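Local structure of ornithine carbamoyltransferase (Campylobacter jejuni subsp. jejuni, 3TPF) at residues T7-S12 and S184-E189; Q35-A40 and F299-R304. The protein catalyses the reversible transfer of the carbamoyl group from carbamoyl phosphate to L-ornithine, giving L-citrulline and phosphate in arginine biosynthesis. All blocks are in the same frame, centred on the assembly; numbering follows the deposited sequence.

Interaction 1: T7-S12 and S184-E189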
loop_
_atom_site.group_PDB
_atom_site.type_symbol
_atom_site.label_atom_id
_atom_site.label_comp_id
_atom_site.label_asym_id
_atom_site.label_seq_id
_atom_site.Cartn_x
_atom_site.Cartn_y
_atom_site.Cartn_z
ATOM N N THR B 7 -4.595 6.218 -25.174
ATOM C CA THR B 7 -4.449 7.557 -25.738
ATOM C C THR B 7 -5.780 8.100 -26.257
ATOM O O THR B 7 -6.606 7.359 -26.773
ATOM C CB THR B 7 -3.459 7.597 -26.922
ATOM O OG1 THR B 7 -3.526 8.896 -27.534
ATOM C CG2 THR B 7 -3.805 6.537 -27.929
ATOM N N LEU B 8 -5.960 9.398 -26.193
ATOM C CA LEU B 8 -7.191 9.941 -26.725
ATOM C C LEU B 8 -7.316 9.775 -28.244
ATOM O O LEU B 8 -8.390 9.978 -28.839
ATOM C CB LEU B 8 -7.303 11.403 -26.331
ATOM C CG LEU B 8 -7.600 11.505 -24.829
ATOM C CD1 LEU B 8 -7.421 12.883 -24.243
ATOM C CD2 LEU B 8 -9.011 10.989 -24.693
ATOM N N ARG B 9 -6.205 9.424 -28.876
ATOM C CA ARG B 9 -6.203 9.212 -30.327
ATOM C C ARG B 9 -7.237 8.213 -30.731
ATOM O O ARG B 9 -7.741 8.273 -31.817
ATOM C CB ARG B 9 -4.876 8.673 -30.804
ATOM C CG ARG B 9 -3.832 9.746 -31.007
ATOM C CD ARG B 9 -2.510 9.138 -31.353
ATOM N NE ARG B 9 -2.527 8.615 -32.682
ATOM C CZ ARG B 9 -1.431 8.377 -33.393
ATOM N NH1 ARG B 9 -0.220 8.616 -32.889
ATOM N NH2 ARG B 9 -1.545 7.899 -34.632
ATOM N N ASP B 10 -7.515 7.258 -29.861
ATOM C CA ASP B 10 -8.458 6.188 -30.152
ATOM C C ASP B 10 -9.918 6.567 -29.918
ATOM O O ASP B 10 -10.780 5.704 -29.932
ATOM C CB ASP B 10 -8.114 4.941 -29.319
ATOM C CG ASP B 10 -6.743 4.335 -29.676
ATOM O OD1 ASP B 10 -6.306 4.395 -30.866
ATOM O OD2 ASP B 10 -6.105 3.758 -28.766
ATOM N N PHE B 11 -10.206 7.829 -29.643
ATOM C CA PHE B 11 -11.587 8.239 -29.335
ATOM C C PHE B 11 -12.124 9.390 -30.176
ATOM O O PHE B 11 -11.354 10.133 -30.807
ATOM C CB PHE B 11 -11.735 8.540 -27.884
ATOM C CG PHE B 11 -11.416 7.367 -27.031
ATOM C CD1 PHE B 11 -10.089 7.071 -26.719
ATOM C CD2 PHE B 11 -12.426 6.515 -26.611
ATOM C CE1 PHE B 11 -9.787 5.997 -25.982
ATOM C CE2 PHE B 11 -12.122 5.398 -25.870
ATOM C CZ PHE B 11 -10.802 5.156 -25.566
ATOM N N SER B 12 -13.454 9.448 -30.262
ATOM C CA SER B 12 -14.115 10.448 -31.064
ATOM C C SER B 12 -14.362 11.683 -30.235
ATOM O O SER B 12 -14.408 11.657 -28.994
ATOM C CB SER B 12 -15.437 9.962 -31.588
ATOM O OG SER B 12 -16.367 9.734 -30.545
ATOM N N SER B 184 7.061 14.734 -32.798
ATOM C CA SER B 184 7.140 13.458 -33.511
ATOM C C SER B 184 6.369 13.510 -34.788
ATOM O O SER B 184 5.175 13.773 -34.787
ATOM C CB SER B 184 6.524 12.337 -32.697
ATOM O OG SER B 184 6.146 11.323 -33.595
ATOM N N PRO B 185 7.028 13.241 -35.892
ATOM C CA PRO B 185 6.304 13.376 -37.140
ATOM C C PRO B 185 5.033 12.519 -37.215
ATOM O O PRO B 185 4.041 12.951 -37.794
ATOM C CB PRO B 185 7.321 12.927 -38.184
ATOM C CG PRO B 185 8.651 13.125 -37.531
ATOM C CD PRO B 185 8.428 12.861 -36.085
ATOM N N GLU B 186 5.067 11.332 -36.639
ATOM C CA GLU B 186 3.908 10.425 -36.710
ATOM C C GLU B 186 2.678 11.025 -36.002
ATOM O O GLU B 186 1.540 10.920 -36.434
ATOM C CB GLU B 186 4.277 9.065 -36.116
ATOM C CG GLU B 186 3.264 7.954 -36.377
ATOM C CD GLU B 186 2.208 7.822 -35.279
ATOM O OE1 GLU B 186 2.506 7.981 -34.078
ATOM O OE2 GLU B 186 1.049 7.546 -35.640
ATOM N N ILE B 187 2.937 11.662 -34.881
ATOM C CA ILE B 187 1.893 12.268 -34.098
ATOM C C ILE B 187 1.348 13.478 -34.823
ATOM O O ILE B 187 0.141 13.738 -34.861
ATOM C CB ILE B 187 2.409 12.673 -32.716
ATOM C CG1 ILE B 187 2.982 11.451 -32.018
ATOM C CG2 ILE B 187 1.261 13.251 -31.901
ATOM C CD1 ILE B 187 3.053 11.594 -30.525
ATOM N N TRP B 188 2.268 14.234 -35.360
ATOM C CA TRP B 188 1.944 15.498 -36.040
ATOM C C TRP B 188 1.067 15.235 -37.248
ATOM O O TRP B 188 0.103 15.942 -37.495
ATOM C CB TRP B 188 3.225 16.228 -36.447
ATOM C CG TRP B 188 3.011 17.546 -37.142
ATOM C CD1 TRP B 188 3.144 17.763 -38.471
ATOM C CD2 TRP B 188 2.695 18.835 -36.563
ATOM N NE1 TRP B 188 2.932 19.085 -38.752
ATOM C CE2 TRP B 188 2.646 19.762 -37.604
ATOM C CE3 TRP B 188 2.448 19.282 -35.272
ATOM C CZ2 TRP B 188 2.337 21.104 -37.417
ATOM C CZ3 TRP B 188 2.148 20.651 -35.073
ATOM C CH2 TRP B 188 2.084 21.528 -36.146
ATOM N N GLU B 189 1.407 14.187 -37.965
ATOM C CA GLU B 189 0.608 13.786 -39.093
ATOM C C GLU B 189 -0.797 13.446 -38.676
ATOM O O GLU B 189 -1.740 13.816 -39.338
ATOM C CB GLU B 189 1.220 12.632 -39.884
ATOM C CG GLU B 189 1.041 12.880 -41.364
ATOM C CD GLU B 189 1.518 14.282 -41.815
ATOM O OE1 GLU B 189 0.698 15.122 -42.277
ATOM O OE2 GLU B 189 2.733 14.561 -41.698
#
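Arg-9 reaches across to Glu-186 and holds its carboxylate end-on, one terminal nitrogen to each oxygen. NH2 of Arg-9 donates to OE2 of Glu-186 at 2.8 Å. NH1 of Arg-9 donates to OE1 of Glu-186 at 3.0 Å, in a nearly straight bond (165°). A weak third bond runs from Arg-9 NH1 to Glu-186 OE2 at 3.2 Å. Both oxygens are met on their syn sides, from somewhat out of the carboxylate plane, and the two flat groups lie only 19° apart, the geometry of a bidentate salt bridge. Glu-186 gets there through a bend at chi2 (-91°), which turns its carboxylate toward the arginine. NH1 of Arg-9 also bonds to the hydroxyl of Tyr-124, and Phe-190 offers its ring in a cation-pi contact. Beside the ion pair, CG1 of Ile-187 lies 4.4 Å from Arg-9 NH1.

Hydroxyls also serve the backbone in both segments. In an ST turn, Thr-7 OG1 accepts from the N of Arg-9 at 3.0 Å. Ser-184, the N-cap of helix 185-198, takes weak bonds from the N atoms of Glu-186 and Ile-187.

This is a salt bridge between the carbamoyl phosphate-binding and ornithine-binding domains. It joins the 3-10 turn 8-10, before helix 13-28, to the first turn of helix 185-198. Helix 157-169 packs against both: Ile-164 touches Arg-9, and Asn-160 touches Ile-187.

Interaction 2: Q35-A40 and F299-R304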
loop_
_atom_site.group_PDB
_atom_site.type_symbol
_atom_site.label_atom_id
_atom_site.label_comp_id
_atom_site.label_asym_id
_atom_site.label_seq_id
_atom_site.Cartn_x
_atom_site.Cartn_y
_atom_site.Cartn_z
ATOM N N GLN B 35 -19.965 -0.747 -7.984
ATOM C CA GLN B 35 -19.902 -1.576 -6.768
ATOM C C GLN B 35 -19.067 -2.873 -6.927
ATOM O O GLN B 35 -19.152 -3.583 -7.904
ATOM C CB GLN B 35 -21.272 -1.835 -6.205
ATOM C CG GLN B 35 -21.718 -0.671 -5.341
ATOM C CD GLN B 35 -23.222 -0.776 -4.990
ATOM O OE1 GLN B 35 -23.721 -1.869 -4.658
ATOM N NE2 GLN B 35 -23.948 0.360 -5.095
ATOM N N ASP B 36 -18.230 -3.111 -5.956
ATOM C CA ASP B 36 -17.345 -4.279 -5.913
ATOM C C ASP B 36 -16.309 -4.421 -7.055
ATOM O O ASP B 36 -15.613 -5.418 -7.071
ATOM C CB ASP B 36 -18.127 -5.552 -5.829
ATOM C CG ASP B 36 -18.982 -5.616 -4.556
ATOM O OD1 ASP B 36 -18.616 -4.902 -3.556
ATOM O OD2 ASP B 36 -20.024 -6.376 -4.565
ATOM N N LYS B 37 -16.164 -3.453 -7.935
ATOM C CA LYS B 37 -15.270 -3.610 -8.982
ATOM C C LYS B 37 -13.814 -3.296 -8.565
ATOM O O LYS B 37 -13.578 -2.574 -7.637
ATOM C CB LYS B 37 -15.644 -2.686 -10.110
ATOM C CG LYS B 37 -16.989 -2.990 -10.737
ATOM C CD LYS B 37 -16.913 -4.002 -11.876
ATOM C CE LYS B 37 -18.327 -4.530 -12.138
ATOM N NZ LYS B 37 -18.749 -4.566 -13.562
ATOM N N THR B 38 -12.856 -3.832 -9.253
ATOM C CA THR B 38 -11.484 -3.766 -8.723
ATOM C C THR B 38 -10.527 -3.180 -9.750
ATOM O O THR B 38 -10.709 -3.364 -10.942
ATOM C CB THR B 38 -10.870 -5.136 -8.310
ATOM O OG1 THR B 38 -10.876 -6.026 -9.445
ATOM C CG2 THR B 38 -11.637 -5.723 -7.255
ATOM N N LEU B 39 -9.595 -2.415 -9.236
ATOM C CA LEU B 39 -8.652 -1.688 -10.122
ATOM C C LEU B 39 -7.255 -1.925 -9.665
ATOM O O LEU B 39 -6.917 -1.637 -8.532
ATOM C CB LEU B 39 -8.913 -0.123 -10.130
ATOM C CG LEU B 39 -7.657 0.601 -10.862
ATOM C CD1 LEU B 39 -7.644 0.471 -12.400
ATOM C CD2 LEU B 39 -7.423 2.062 -10.516
ATOM N N ALA B 40 -6.499 -2.500 -10.527
ATOM C CA ALA B 40 -5.098 -2.781 -10.202
ATOM C C ALA B 40 -4.363 -1.553 -10.597
ATOM O O ALA B 40 -4.563 -1.092 -11.678
ATOM C CB ALA B 40 -4.631 -3.917 -11.049
ATOM N N PHE B 299 -17.002 4.304 -18.211
ATOM C CA PHE B 299 -17.123 4.215 -19.640
ATOM C C PHE B 299 -16.519 2.915 -20.106
ATOM O O PHE B 299 -17.153 2.196 -20.870
ATOM C CB PHE B 299 -16.415 5.355 -20.274
ATOM C CG PHE B 299 -16.207 5.205 -21.741
ATOM C CD1 PHE B 299 -17.203 5.514 -22.630
ATOM C CD2 PHE B 299 -14.974 4.797 -22.253
ATOM C CE1 PHE B 299 -17.021 5.373 -24.019
ATOM C CE2 PHE B 299 -14.774 4.690 -23.657
ATOM C CZ PHE B 299 -15.804 4.973 -24.535
ATOM N N LEU B 300 -15.289 2.614 -19.659
ATOM C CA LEU B 300 -14.617 1.365 -20.002
ATOM C C LEU B 300 -15.402 0.143 -19.461
ATOM O O LEU B 300 -15.315 -0.943 -20.032
ATOM C CB LEU B 300 -13.187 1.284 -19.471
ATOM C CG LEU B 300 -12.144 2.256 -20.021
ATOM C CD1 LEU B 300 -10.933 2.287 -19.105
ATOM C CD2 LEU B 300 -11.796 2.086 -21.495
ATOM N N ASP B 301 -16.166 0.307 -18.391
ATOM C CA ASP B 301 -16.945 -0.823 -17.855
ATOM C C ASP B 301 -18.007 -1.243 -18.847
ATOM O O ASP B 301 -18.327 -2.414 -18.966
ATOM C CB ASP B 301 -17.592 -0.441 -16.544
ATOM C CG ASP B 301 -18.259 -1.608 -15.866
ATOM O OD1 ASP B 301 -17.528 -2.593 -15.572
ATOM O OD2 ASP B 301 -19.488 -1.544 -15.578
ATOM N N ASN B 302 -18.575 -0.263 -19.534
ATOM C CA ASN B 302 -19.654 -0.494 -20.554
ATOM C C ASN B 302 -19.181 -0.955 -21.933
ATOM O O ASN B 302 -19.985 -1.337 -22.747
ATOM C CB ASN B 302 -20.520 0.772 -20.765
ATOM C CG ASN B 302 -21.346 1.148 -19.545
ATOM O OD1 ASN B 302 -22.558 1.005 -19.555
ATOM N ND2 ASN B 302 -20.706 1.677 -18.521
ATOM N N GLN B 303 -17.896 -0.819 -22.196
ATOM C CA GLN B 303 -17.255 -1.167 -23.489
ATOM C C GLN B 303 -16.271 -2.324 -23.255
ATOM O O GLN B 303 -15.033 -2.144 -23.274
ATOM C CB GLN B 303 -16.529 0.048 -24.154
ATOM C CG GLN B 303 -17.436 1.063 -24.882
ATOM N N ARG B 304 -16.876 -3.472 -22.951
ATOM C CA ARG B 304 -16.194 -4.798 -22.830
ATOM C C ARG B 304 -16.451 -5.889 -23.908
ATOM O O ARG B 304 -16.212 -7.068 -23.649
ATOM C CB ARG B 304 -16.517 -5.420 -21.457
ATOM C CG ARG B 304 -15.817 -4.776 -20.277
ATOM C CD ARG B 304 -16.158 -5.467 -18.965
ATOM N NE ARG B 304 -15.902 -4.593 -17.828
ATOM C CZ ARG B 304 -14.770 -4.553 -17.107
ATOM N NH1 ARG B 304 -13.729 -5.344 -17.376
ATOM N NH2 ARG B 304 -14.672 -3.697 -16.097
#
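OD1 of Asp-301 is gripped by two cations. Lys-37 NZ donates to it at 3.1 Å from the syn side, the side of the other carboxylate oxygen. Arg-304 NH2 comes to the anti lone pair of the same OD1, also at 3.1 Å, with the oxygen near the guanidinium plane. Arg-304 NE adds weak bonds to OD1 and to the backbone O of Asp-301. This arginine is poorly ordered, so its share is less certain. OD2 of Asp-301 is farther from the lysine, 3.7 Å from NZ.

The lysine and aspartate side chains meet at about a right angle. Lys-37 bends at chi2 (-88°) and again at chi4 on its way to the carboxylate. Asp-301 holds CG anti to its backbone nitrogen (chi1 -173°), which swings the carboxylate toward the lysine.

Lys-37, Asp-301 and Arg-304 form a small salt-bridge network at the surface, joining the start of strand 38-43 to the end of the C-terminal helix 279-302. Arg-304 also bonds through NH1 to the backbone O of Asp-93.

The contact across the two segments rests mainly on one salt bridge. The shared carboxylate is probably kept ionised, and its negative charge probably lets Lys-37 NZ and Arg-304 NH2 sit 4.9 Å apart.

From the N terminus the chain passes first through 7-12, then helix 13-28, and reaches 35-40 at the start of strand 38-43. Much later, 184-189 returns to 7-12 and closes interaction 1, a loop with 171 residues between its segments. The chain then runs on to helix 279-302, whose end returns to 35-40 and closes interaction 2, with 258 residues between. The two loops cross rather than nest. Interaction 1 ties the carbamoyl phosphate domain to the ornithine domain; interaction 2 ties the C-terminal helix back to the first domain. Their centres are 25 Å apart, yet the rings of Phe-11 and Phe-299 touch, CE2 to CE2, at 3.5 Å.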